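Local coordinates for protein mitochondrial enolase superfamily member 1 (Homo sapiens, PDB 4A35) that dehydrates L-fuconate to 2-keto-3-deoxy-L-fuconate, a step in L-fucose breakdown, using a magnesium ion to stabilise the enediolate intermediate, at residues R13-P18 with E422-H427; G54-L59 with T116-N121; D215-F220 with V400-A405; V366-I371 with M408-P413. One frame throughout, in Å; residues are numbered along the deposited sequence. Where two conformers were deposited one is given.

How the interactions relate
Interaction 1 opens first and closes last: strand 7-16, near the N terminus, meets helix 421-427, near the C terminus, and the other three contacts nest inside this loop. Interaction 2 is the first to close, within the N-terminal domain, tying edge strand 52-58 to helix 110-131; it and interaction 1 reach the same three-stranded antiparallel sheet at its two outer strands. Interactions 3 and 4 follow in the barrel domain. Their segments alternate along the chain (215-220, 366-371, 400-405, 408-413), so the loops cross. They also touch, with Met401 O 2.8 Å from Met408 N in a probable hydrogen bond. Together they fasten hairpin 401-408 and the loop behind it to the barrel.

Interaction 1 of 4, residues R13-P18 with E422-H427; sequences RDVRFP and ESVKKH. With EDO (1,2-ethanediol), chain D.
Phe17 lies obliquely over the imidazole of His427, with CE1 above the middle of that ring and the two planes turned 36° apart. The closest atoms are Phe17 CD1 and His427 CD2, 3.4 Å apart. His427 ND1 donates in its ring plane to a lone pair of Ser423 O at 2.8 Å, which fixes the rotation of the imidazole; His395 stacks on Phe17 and meets His427 edge-to-face. Beside the rings, Arg16 N reaches His427 O at 2.9 Å in a nearly straight bond. The axes of 13-16 and 422-427 cross at 86°, and helix 421-427 joins the C-terminal part of the chain to outer strand 7-16 of the N-terminal capping domain of the enolase superfamily fold. Further back along the strand, the bend of Arg13 at chi3 (-74°) lays one guanidinium face on Val424 CG1, 3.5 Å from Arg13 NH1. A water accepts from both Arg13 NH1 and Lys425 NZ, which probably eases the approach of the two like charges; Glu421 is the salt-bridge partner of Arg13. Arg16 turns away and grips Asp14 side-on, NE to OD1 at 2.7 Å and NH2 to OD2; NH1 donates to O1 of a bound 1,2-ethanediol, and Glu64 also pairs with NH2.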
# COMPACT_ATOMS: atom_id res chain seq x y z
N ARG A 13 18.83 -9.53 -7.66
CA ARG A 13 19.68 -9.79 -6.52
C ARG A 13 19.42 -8.81 -5.40
O ARG A 13 19.11 -7.65 -5.62
CB ARG A 13 21.17 -9.76 -6.97
CG ARG A 13 21.56 -10.97 -7.90
CD ARG A 13 22.95 -10.76 -8.47
NE ARG A 13 22.90 -9.72 -9.52
CZ ARG A 13 23.92 -9.30 -10.24
NH1 ARG A 13 25.16 -9.77 -10.00
NH2 ARG A 13 23.74 -8.38 -11.19
N ASP A 14 19.57 -9.31 -4.18
CA ASP A 14 19.39 -8.58 -2.91
C ASP A 14 20.74 -7.95 -2.58
O ASP A 14 21.68 -8.67 -2.26
CB ASP A 14 18.95 -9.63 -1.84
CG ASP A 14 18.56 -9.06 -0.50
OD1 ASP A 14 18.97 -7.90 -0.20
OD2 ASP A 14 17.89 -9.80 0.28
N VAL A 15 20.87 -6.59 -2.72
CA VAL A 15 22.14 -5.88 -2.49
C VAL A 15 21.97 -4.97 -1.28
O VAL A 15 21.03 -4.20 -1.25
CB VAL A 15 22.59 -5.08 -3.76
CG1 VAL A 15 23.98 -4.50 -3.59
CG2 VAL A 15 22.52 -5.95 -5.01
N ARG A 16 22.84 -5.09 -0.27
CA ARG A 16 22.65 -4.31 0.94
C ARG A 16 23.92 -3.66 1.38
O ARG A 16 24.97 -4.28 1.38
CB ARG A 16 22.10 -5.20 2.10
CG ARG A 16 20.77 -5.91 1.76
CD ARG A 16 20.22 -6.68 2.96
NE ARG A 16 19.11 -7.53 2.51
CZ ARG A 16 18.22 -8.10 3.32
NH1 ARG A 16 18.28 -7.90 4.63
NH2 ARG A 16 17.26 -8.85 2.82
N PHE A 17 23.81 -2.36 1.71
CA PHE A 17 24.94 -1.61 2.21
C PHE A 17 24.75 -1.41 3.72
O PHE A 17 23.68 -0.97 4.17
CB PHE A 17 25.15 -0.28 1.43
CG PHE A 17 25.37 -0.53 -0.06
CD1 PHE A 17 26.65 -0.75 -0.56
CD2 PHE A 17 24.29 -0.59 -0.94
CE1 PHE A 17 26.86 -1.05 -1.92
CE2 PHE A 17 24.49 -0.89 -2.31
CZ PHE A 17 25.77 -1.12 -2.78
N PRO A 18 25.83 -1.62 4.50
CA PRO A 18 25.71 -1.52 5.98
C PRO A 18 25.79 -0.07 6.50
O PRO A 18 26.59 0.27 7.36
CB PRO A 18 26.86 -2.38 6.49
CG PRO A 18 27.94 -2.24 5.36
CD PRO A 18 27.13 -2.20 4.08
N GLU A 422 31.46 -5.63 -9.32
CA GLU A 422 32.29 -5.88 -8.12
C GLU A 422 31.53 -5.39 -6.83
O GLU A 422 31.46 -6.15 -5.85
CB GLU A 422 33.68 -5.22 -8.24
N SER A 423 30.90 -4.19 -6.88
CA SER A 423 30.08 -3.64 -5.78
C SER A 423 28.88 -4.55 -5.48
O SER A 423 28.61 -4.84 -4.32
CB SER A 423 29.58 -2.24 -6.11
OG SER A 423 30.69 -1.37 -6.17
N VAL A 424 28.16 -4.99 -6.53
CA VAL A 424 26.98 -5.86 -6.32
C VAL A 424 27.39 -7.17 -5.60
O VAL A 424 26.83 -7.52 -4.54
CB VAL A 424 26.29 -6.16 -7.67
CG1 VAL A 424 25.22 -7.24 -7.54
CG2 VAL A 424 25.72 -4.87 -8.27
N LYS A 425 28.41 -7.83 -6.13
CA LYS A 425 28.87 -9.11 -5.58
C LYS A 425 29.36 -9.00 -4.13
O LYS A 425 29.03 -9.88 -3.32
CB LYS A 425 29.98 -9.70 -6.48
CG LYS A 425 29.39 -10.06 -7.84
CD LYS A 425 30.37 -10.63 -8.83
CE LYS A 425 29.63 -10.93 -10.12
NZ LYS A 425 28.60 -12.01 -9.97
N LYS A 426 30.11 -7.93 -3.78
CA LYS A 426 30.63 -7.77 -2.40
C LYS A 426 29.49 -7.53 -1.40
O LYS A 426 29.61 -7.88 -0.23
CB LYS A 426 31.61 -6.58 -2.31
CG LYS A 426 33.09 -6.93 -2.46
CD LYS A 426 33.95 -5.68 -2.29
CE LYS A 426 35.43 -5.99 -2.26
NZ LYS A 426 36.24 -4.76 -2.11
N HIS A 427 28.41 -6.87 -1.88
CA HIS A 427 27.30 -6.44 -1.00
C HIS A 427 26.00 -7.27 -1.11
O HIS A 427 25.00 -6.98 -0.42
CB HIS A 427 27.02 -4.95 -1.29
CG HIS A 427 28.16 -4.08 -0.89
ND1 HIS A 427 29.18 -3.75 -1.80
CD2 HIS A 427 28.45 -3.55 0.32
CE1 HIS A 427 30.04 -3.01 -1.10
NE2 HIS A 427 29.63 -2.85 0.17
C1 EDO D . 21.25 -7.12 6.74
O1 EDO D . 20.14 -6.36 6.23
C2 EDO D . 20.78 -8.26 7.70
O2 EDO D . 19.60 -7.89 8.43
O HOH W 1 26.14 -11.98 -8.26

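Interaction 2 of 4, residues G54-L59 with T116-N121; sequences GITFTL and TAAVLN
In the N-terminal domain of the mandelate racemase/muconate lactonizing enzyme fold, Gly54, Ile55 and Thr56 of an edge strand lie against Ala118 and Asn121 of a long helix. The axes of 54-58 and 116-121 run 154° apart, close to antiparallel, and come as near as 5.8 Å, an approach that small residues on both sides allow. At Gly54 the backbone itself is the contact surface: its CA lies 3.5 Å from Ala118 O in a CA-H...O contact, and a beta carbon at this position would collide with that oxygen. The Asn121 CB rests 3.9 Å from the same Gly54 CA.

Ile55 presents its carbonyl to the helix and its side chain to the other side. Asn121 ND2 donates to Ile55 O at 2.8 Å, nearly along the C=O axis and close to the amide plane. With chi1 at -73°, the Asn121 amide is swung beside its own backbone N and out over the strand; its other end, OD1, is held by Ser335 OG, so the amide is pinned at both atoms. Ala118 CA adds a second CA-H...O contact to Ile55 O, at 3.5 Å. Ile55 N, by contrast, is buried here without a partner. One residue on, Thr56 CB and CG2 each lie 4.0 Å from Ala118 CB, while OG1 turns to Cys331 O.

Gly54 and Thr56 pair with Val40 and Ala38 of strand 36-44 on the inner side, helix 63-73 packs against Thr56 and Val119, and helix 89-97 receives Leu120.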
# COMPACT_ATOMS: atom_id res chain seq x y z
N GLY A 54 17.96 -2.24 -13.41
CA GLY A 54 16.89 -1.59 -12.67
C GLY A 54 17.10 -1.78 -11.19
O GLY A 54 17.72 -2.76 -10.75
N ILE A 55 16.59 -0.82 -10.42
CA ILE A 55 16.63 -0.86 -8.97
C ILE A 55 15.31 -0.39 -8.38
O ILE A 55 14.50 0.31 -9.01
CB ILE A 55 17.79 0.05 -8.39
CG1 ILE A 55 17.59 1.56 -8.79
CG2 ILE A 55 19.21 -0.49 -8.68
CD1 ILE A 55 18.40 2.61 -7.96
N THR A 56 15.12 -0.78 -7.12
CA THR A 56 14.16 -0.23 -6.18
C THR A 56 14.90 -0.16 -4.86
O THR A 56 15.69 -1.04 -4.57
CB THR A 56 12.79 -0.87 -6.14
OG1 THR A 56 11.95 0.08 -5.42
CG2 THR A 56 12.78 -2.23 -5.42
N PHE A 57 14.64 0.87 -4.08
CA PHE A 57 15.37 1.13 -2.84
C PHE A 57 14.61 0.66 -1.58
O PHE A 57 13.39 0.86 -1.45
CB PHE A 57 15.60 2.63 -2.75
CG PHE A 57 16.13 3.16 -1.44
CD1 PHE A 57 17.39 2.76 -0.96
CD2 PHE A 57 15.38 4.04 -0.67
CE1 PHE A 57 17.90 3.27 0.24
CE2 PHE A 57 15.87 4.54 0.55
CZ PHE A 57 17.13 4.14 1.00
N THR A 58 15.36 0.07 -0.66
CA THR A 58 14.82 -0.39 0.63
C THR A 58 15.80 0.01 1.75
O THR A 58 16.92 0.44 1.48
CB THR A 58 14.52 -1.91 0.70
OG1 THR A 58 15.79 -2.57 0.88
CG2 THR A 58 13.71 -2.46 -0.52
N LEU A 59 15.39 -0.28 3.00
CA LEU A 59 16.21 -0.00 4.17
C LEU A 59 16.89 -1.26 4.76
O LEU A 59 17.41 -1.21 5.87
CB LEU A 59 15.38 0.68 5.25
CG LEU A 59 14.74 2.02 4.84
CD1 LEU A 59 14.12 2.70 6.08
CD2 LEU A 59 15.75 2.92 4.11
N THR A 116 7.52 -3.79 -9.19
CA THR A 116 7.12 -3.29 -10.51
C THR A 116 8.07 -2.14 -10.95
O THR A 116 8.54 -2.11 -12.12
CB THR A 116 5.65 -2.78 -10.48
OG1 THR A 116 4.77 -3.86 -10.17
CG2 THR A 116 5.25 -2.12 -11.80
N ALA A 117 8.41 -1.22 -10.00
CA ALA A 117 9.29 -0.09 -10.33
C ALA A 117 10.69 -0.60 -10.73
O ALA A 117 11.24 -0.13 -11.73
CB ALA A 117 9.41 0.91 -9.15
N ALA A 118 11.18 -1.65 -10.06
CA ALA A 118 12.50 -2.22 -10.36
C ALA A 118 12.55 -2.83 -11.77
O ALA A 118 13.50 -2.58 -12.53
CB ALA A 118 12.88 -3.27 -9.30
N VAL A 119 11.49 -3.57 -12.15
CA VAL A 119 11.38 -4.21 -13.48
C VAL A 119 11.26 -3.12 -14.55
O VAL A 119 12.01 -3.13 -15.55
CB VAL A 119 10.19 -5.21 -13.51
CG1 VAL A 119 9.86 -5.65 -14.92
CG2 VAL A 119 10.48 -6.42 -12.60
N LEU A 120 10.29 -2.19 -14.35
CA LEU A 120 10.10 -1.09 -15.33
C LEU A 120 11.36 -0.20 -15.47
O LEU A 120 11.69 0.21 -16.61
CB LEU A 120 8.88 -0.25 -14.92
CG LEU A 120 7.50 -0.87 -15.21
CD1 LEU A 120 6.34 -0.01 -14.62
CD2 LEU A 120 7.27 -1.03 -16.73
N ASN A 121 12.12 0.06 -14.36
CA ASN A 121 13.37 0.81 -14.42
C ASN A 121 14.37 0.12 -15.35
O ASN A 121 15.06 0.81 -16.08
CB ASN A 121 14.01 1.04 -13.02
CG ASN A 121 13.25 2.09 -12.19
OD1 ASN A 121 12.47 2.88 -12.74
ND2 ASN A 121 13.46 2.14 -10.88

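Interaction 3 of 4, residues D215-F220 with V400-A405; sequences DGWTRF and VMIQRA
Ala405 sets its methyl over the six-membered ring of Trp217, in a CH-pi contact whose CB lies 3.9 Å from the ring centroid and 25° off the normal. The touch is nearest at the rim, where Ala405 CB comes 3.6 Å from Trp217 CE3. Farther along the indole, Ile402 CG2 meets Trp217 CZ2 obliquely at 4.0 Å. Trp217 CG lies beside the backbone N, opposite the carbonyl carbon (chi1 -64°), which carries the benzene part of the indole to Ala405 and Ile402, while Tyr388 lies nearly parallel to it. These residues join two parts of the C-terminal barrel domain: the turn leading into barrel strand 219-223 and the hairpin formed by the short strands 401-402 and 406-408. Gly216, with positive phi, ends helix 202-214 in a Schellman motif, so the chain turns sharply just before Trp217. A serine in place of Trp217 would probably open a gap over the Ala405 methyl and Ile402 CG2 and take away the surface they pack on. Water finishes the join: one accepts from Ala405 N at 2.9 Å and donates to Asp215 O, and another accepts from Arg219 NH1 at 3.0 Å and donates to Ala405 O. Arg219 NH1 also bonds Ala190 O.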
# COMPACT_ATOMS: atom_id res chain seq x y z
N ASP A 215 32.15 23.58 0.28
CA ASP A 215 31.91 22.88 -1.00
C ASP A 215 30.90 23.58 -1.92
O ASP A 215 30.68 23.09 -3.03
CB ASP A 215 31.46 21.42 -0.75
CG ASP A 215 32.51 20.51 -0.09
OD1 ASP A 215 33.65 20.95 0.09
OD2 ASP A 215 32.15 19.39 0.31
N GLY A 216 30.28 24.68 -1.45
CA GLY A 216 29.31 25.44 -2.23
C GLY A 216 27.84 25.20 -1.97
O GLY A 216 27.00 25.75 -2.68
N TRP A 217 27.48 24.35 -0.97
CA TRP A 217 26.04 24.13 -0.69
C TRP A 217 25.42 25.36 -0.02
O TRP A 217 26.05 25.96 0.83
CB TRP A 217 25.81 22.86 0.16
CG TRP A 217 26.23 21.62 -0.55
CD1 TRP A 217 27.46 21.01 -0.50
CD2 TRP A 217 25.49 20.95 -1.58
NE1 TRP A 217 27.48 19.93 -1.37
CE2 TRP A 217 26.28 19.86 -2.03
CE3 TRP A 217 24.19 21.11 -2.10
CZ2 TRP A 217 25.82 18.96 -3.01
CZ3 TRP A 217 23.73 20.21 -3.05
CH2 TRP A 217 24.54 19.17 -3.52
N THR A 218 24.17 25.71 -0.40
CA THR A 218 23.47 26.87 0.16
C THR A 218 22.03 26.51 0.57
O THR A 218 21.32 27.37 1.06
CB THR A 218 23.46 28.05 -0.86
OG1 THR A 218 22.71 27.66 -2.01
CG2 THR A 218 24.87 28.56 -1.22
N ARG A 219 21.59 25.22 0.35
CA ARG A 219 20.25 24.72 0.67
C ARG A 219 20.41 23.42 1.48
O ARG A 219 21.15 22.53 1.06
CB ARG A 219 19.46 24.49 -0.62
CG ARG A 219 19.49 25.70 -1.56
CD ARG A 219 18.78 25.37 -2.87
NE ARG A 219 19.05 26.45 -3.82
CZ ARG A 219 19.96 26.39 -4.79
NH1 ARG A 219 20.63 25.26 -5.01
NH2 ARG A 219 20.19 27.45 -5.56
N PHE A 220 19.81 23.38 2.66
CA PHE A 220 20.03 22.34 3.65
C PHE A 220 18.77 21.75 4.24
O PHE A 220 17.87 22.47 4.66
CB PHE A 220 20.86 22.96 4.82
CG PHE A 220 22.28 23.32 4.46
CD1 PHE A 220 22.57 24.53 3.82
CD2 PHE A 220 23.34 22.50 4.82
CE1 PHE A 220 23.89 24.88 3.50
CE2 PHE A 220 24.65 22.83 4.46
CZ PHE A 220 24.92 24.04 3.84
N VAL A 400 26.15 10.29 -10.25
CA VAL A 400 25.74 11.68 -10.47
C VAL A 400 26.99 12.62 -10.52
O VAL A 400 28.00 12.41 -9.81
CB VAL A 400 24.71 12.18 -9.42
CG1 VAL A 400 23.39 11.40 -9.45
CG2 VAL A 400 25.29 12.22 -8.02
N MET A 401 26.91 13.66 -11.36
CA MET A 401 27.94 14.70 -11.47
C MET A 401 27.38 16.00 -10.91
O MET A 401 26.52 16.63 -11.52
CB MET A 401 28.41 14.89 -12.94
CG MET A 401 28.92 13.61 -13.59
SD MET A 401 30.58 13.19 -13.02
CE MET A 401 30.25 11.90 -12.21
N ILE A 402 27.89 16.40 -9.75
CA ILE A 402 27.50 17.65 -9.10
C ILE A 402 28.53 18.73 -9.38
O ILE A 402 29.72 18.53 -9.13
CB ILE A 402 27.28 17.49 -7.56
CG1 ILE A 402 26.27 16.37 -7.23
CG2 ILE A 402 26.96 18.86 -6.82
CD1 ILE A 402 24.75 16.72 -7.65
N GLN A 403 28.06 19.88 -9.89
CA GLN A 403 28.88 21.06 -10.13
C GLN A 403 28.15 22.24 -9.54
O GLN A 403 27.01 22.48 -9.92
CB GLN A 403 29.16 21.26 -11.64
CG GLN A 403 29.87 22.56 -11.98
CD GLN A 403 29.71 22.96 -13.43
OE1 GLN A 403 30.11 22.25 -14.34
NE2 GLN A 403 29.14 24.13 -13.66
N ARG A 404 28.78 22.98 -8.61
CA ARG A 404 28.19 24.16 -7.96
C ARG A 404 26.79 23.83 -7.40
O ARG A 404 25.79 24.52 -7.72
CB ARG A 404 28.14 25.35 -8.96
CG ARG A 404 29.51 25.74 -9.50
CD ARG A 404 29.38 26.86 -10.51
NE ARG A 404 30.68 27.26 -11.03
CZ ARG A 404 31.00 28.51 -11.37
NH1 ARG A 404 30.10 29.48 -11.24
NH2 ARG A 404 32.21 28.79 -11.83
N ALA A 405 26.70 22.72 -6.63
CA ALA A 405 25.46 22.26 -5.97
C ALA A 405 24.31 22.09 -7.01
O ALA A 405 23.16 22.47 -6.75
CB ALA A 405 25.06 23.23 -4.87
O HOH W 2 29.04 21.53 -5.42
O HOH W 3 22.46 25.39 -7.36

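Interaction 4 of 4, residues V366-I371 with M408-P413; sequences VQHLII and MPPKDP
Gln367 OE1 and Met408 O share a bridging water, which lies 2.7 Å from OE1 and 2.6 Å from the carbonyl oxygen, though more acceptors surround it than it has protons to serve. The bridge ties helix 362-377 of the C-terminal barrel domain to the proline-rich loop that leaves strand 406-408; the same helix carries Asp373, a ligand with Tyr188 and Ser380 of a second magnesium ion, apart from the one held by Asp251, Glu277 and Glu306. Gln367 CG sits between its backbone N and carbonyl carbon (chi1 64°), and the extended chain beyond it brings the amide against the Pro410 ring from the opposite direction, Gln367 NE2 3.4 Å from Pro410 CG. NE2 also donates to Glu364 O, so both amide ends are engaged. A leucine here would probably leave the bridging water and Glu364 O each without one of their partners. Pro410 wedges further, Pro410 CD over one imidazole face of His368 and Pro410 CG 3.6 Å from His368 NE2. His368 is held at both nitrogens, ND1 by Trp136 N and NE2 by Ser416 OG, which fixes the ring. One helical turn past Gln367, Ile371 CD1 ends 3.8 Å from Pro409 CA and 4.2 Å from Pro410 CD.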
# COMPACT_ATOMS: atom_id res chain seq x y z
N VAL A 366 16.39 9.79 -10.39
CA VAL A 366 15.42 10.88 -10.31
C VAL A 366 15.91 12.17 -11.04
O VAL A 366 15.08 12.90 -11.55
CB VAL A 366 14.94 11.12 -8.89
CG1 VAL A 366 15.83 12.11 -8.13
CG2 VAL A 366 13.46 11.54 -8.90
N GLN A 367 17.22 12.39 -11.11
CA GLN A 367 17.79 13.57 -11.84
C GLN A 367 17.25 13.59 -13.33
O GLN A 367 16.96 14.65 -13.85
CB GLN A 367 19.35 13.52 -11.81
CG GLN A 367 19.93 12.32 -12.55
CD GLN A 367 21.46 12.33 -12.57
OE1 GLN A 367 22.11 13.39 -12.46
NE2 GLN A 367 22.04 11.14 -12.62
N HIS A 368 17.09 12.39 -13.98
CA HIS A 368 16.57 12.33 -15.35
C HIS A 368 15.15 12.87 -15.40
O HIS A 368 14.78 13.55 -16.35
CB HIS A 368 16.58 10.86 -15.86
CG HIS A 368 17.94 10.28 -16.13
ND1 HIS A 368 18.50 10.33 -17.41
CD2 HIS A 368 18.78 9.65 -15.30
CE1 HIS A 368 19.68 9.75 -17.29
NE2 HIS A 368 19.89 9.30 -16.04
N LEU A 369 14.34 12.49 -14.41
CA LEU A 369 12.93 12.86 -14.41
C LEU A 369 12.75 14.39 -14.23
O LEU A 369 11.90 15.00 -14.89
CB LEU A 369 12.16 12.07 -13.34
CG LEU A 369 12.18 10.53 -13.49
CD1 LEU A 369 11.49 9.84 -12.25
CD2 LEU A 369 11.55 10.08 -14.76
N ILE A 370 13.52 14.98 -13.32
CA ILE A 370 13.36 16.41 -13.03
C ILE A 370 14.02 17.30 -14.13
O ILE A 370 13.49 18.38 -14.41
CB ILE A 370 13.79 16.76 -11.59
CG1 ILE A 370 13.07 18.02 -11.08
CG2 ILE A 370 15.33 16.82 -11.36
CD1 ILE A 370 11.42 17.90 -10.97
N ILE A 371 15.11 16.82 -14.78
CA ILE A 371 15.68 17.54 -15.91
C ILE A 371 14.61 17.55 -17.04
O ILE A 371 14.38 18.58 -17.66
CB ILE A 371 17.04 16.96 -16.31
CG1 ILE A 371 18.11 17.36 -15.23
CG2 ILE A 371 17.46 17.39 -17.74
CD1 ILE A 371 19.35 16.52 -15.32
N MET A 408 24.53 17.97 -13.03
CA MET A 408 24.87 18.13 -14.43
C MET A 408 24.18 16.98 -15.20
O MET A 408 24.20 15.83 -14.71
CB MET A 408 26.39 18.15 -14.62
CG MET A 408 27.05 19.29 -13.86
SD MET A 408 26.34 20.94 -14.10
CE MET A 408 26.74 21.19 -15.85
N PRO A 409 23.48 17.28 -16.32
CA PRO A 409 22.73 16.23 -17.04
C PRO A 409 23.59 15.02 -17.44
O PRO A 409 24.62 15.21 -18.10
CB PRO A 409 22.19 16.95 -18.28
CG PRO A 409 22.16 18.40 -17.91
CD PRO A 409 23.39 18.57 -17.04
N PRO A 410 23.15 13.79 -17.12
CA PRO A 410 23.92 12.60 -17.56
C PRO A 410 24.17 12.58 -19.07
O PRO A 410 23.30 12.94 -19.86
CB PRO A 410 23.01 11.43 -17.14
CG PRO A 410 22.26 11.95 -15.93
CD PRO A 410 21.99 13.42 -16.27
N LYS A 411 25.38 12.20 -19.46
CA LYS A 411 25.77 12.19 -20.87
C LYS A 411 25.66 10.82 -21.52
O LYS A 411 25.55 10.73 -22.76
CB LYS A 411 27.22 12.70 -21.03
CG LYS A 411 27.36 14.19 -20.72
CD LYS A 411 28.75 14.53 -20.19
CE LYS A 411 29.09 15.98 -20.38
NZ LYS A 411 30.52 16.24 -20.07
N ASP A 412 25.74 9.76 -20.71
CA ASP A 412 25.78 8.41 -21.26
C ASP A 412 24.42 7.83 -21.53
O ASP A 412 23.46 8.16 -20.82
CB ASP A 412 26.55 7.47 -20.32
CG ASP A 412 28.01 7.91 -20.10
OD1 ASP A 412 28.80 7.83 -21.06
OD2 ASP A 412 28.32 8.42 -19.00
N PRO A 413 24.29 6.92 -22.52
CA PRO A 413 22.98 6.25 -22.72
C PRO A 413 22.49 5.50 -21.45
O PRO A 413 23.31 4.93 -20.68
CB PRO A 413 23.26 5.26 -23.87
CG PRO A 413 24.46 5.85 -24.61
CD PRO A 413 25.30 6.45 -23.51
O HOH W 4 24.72 14.04 -12.94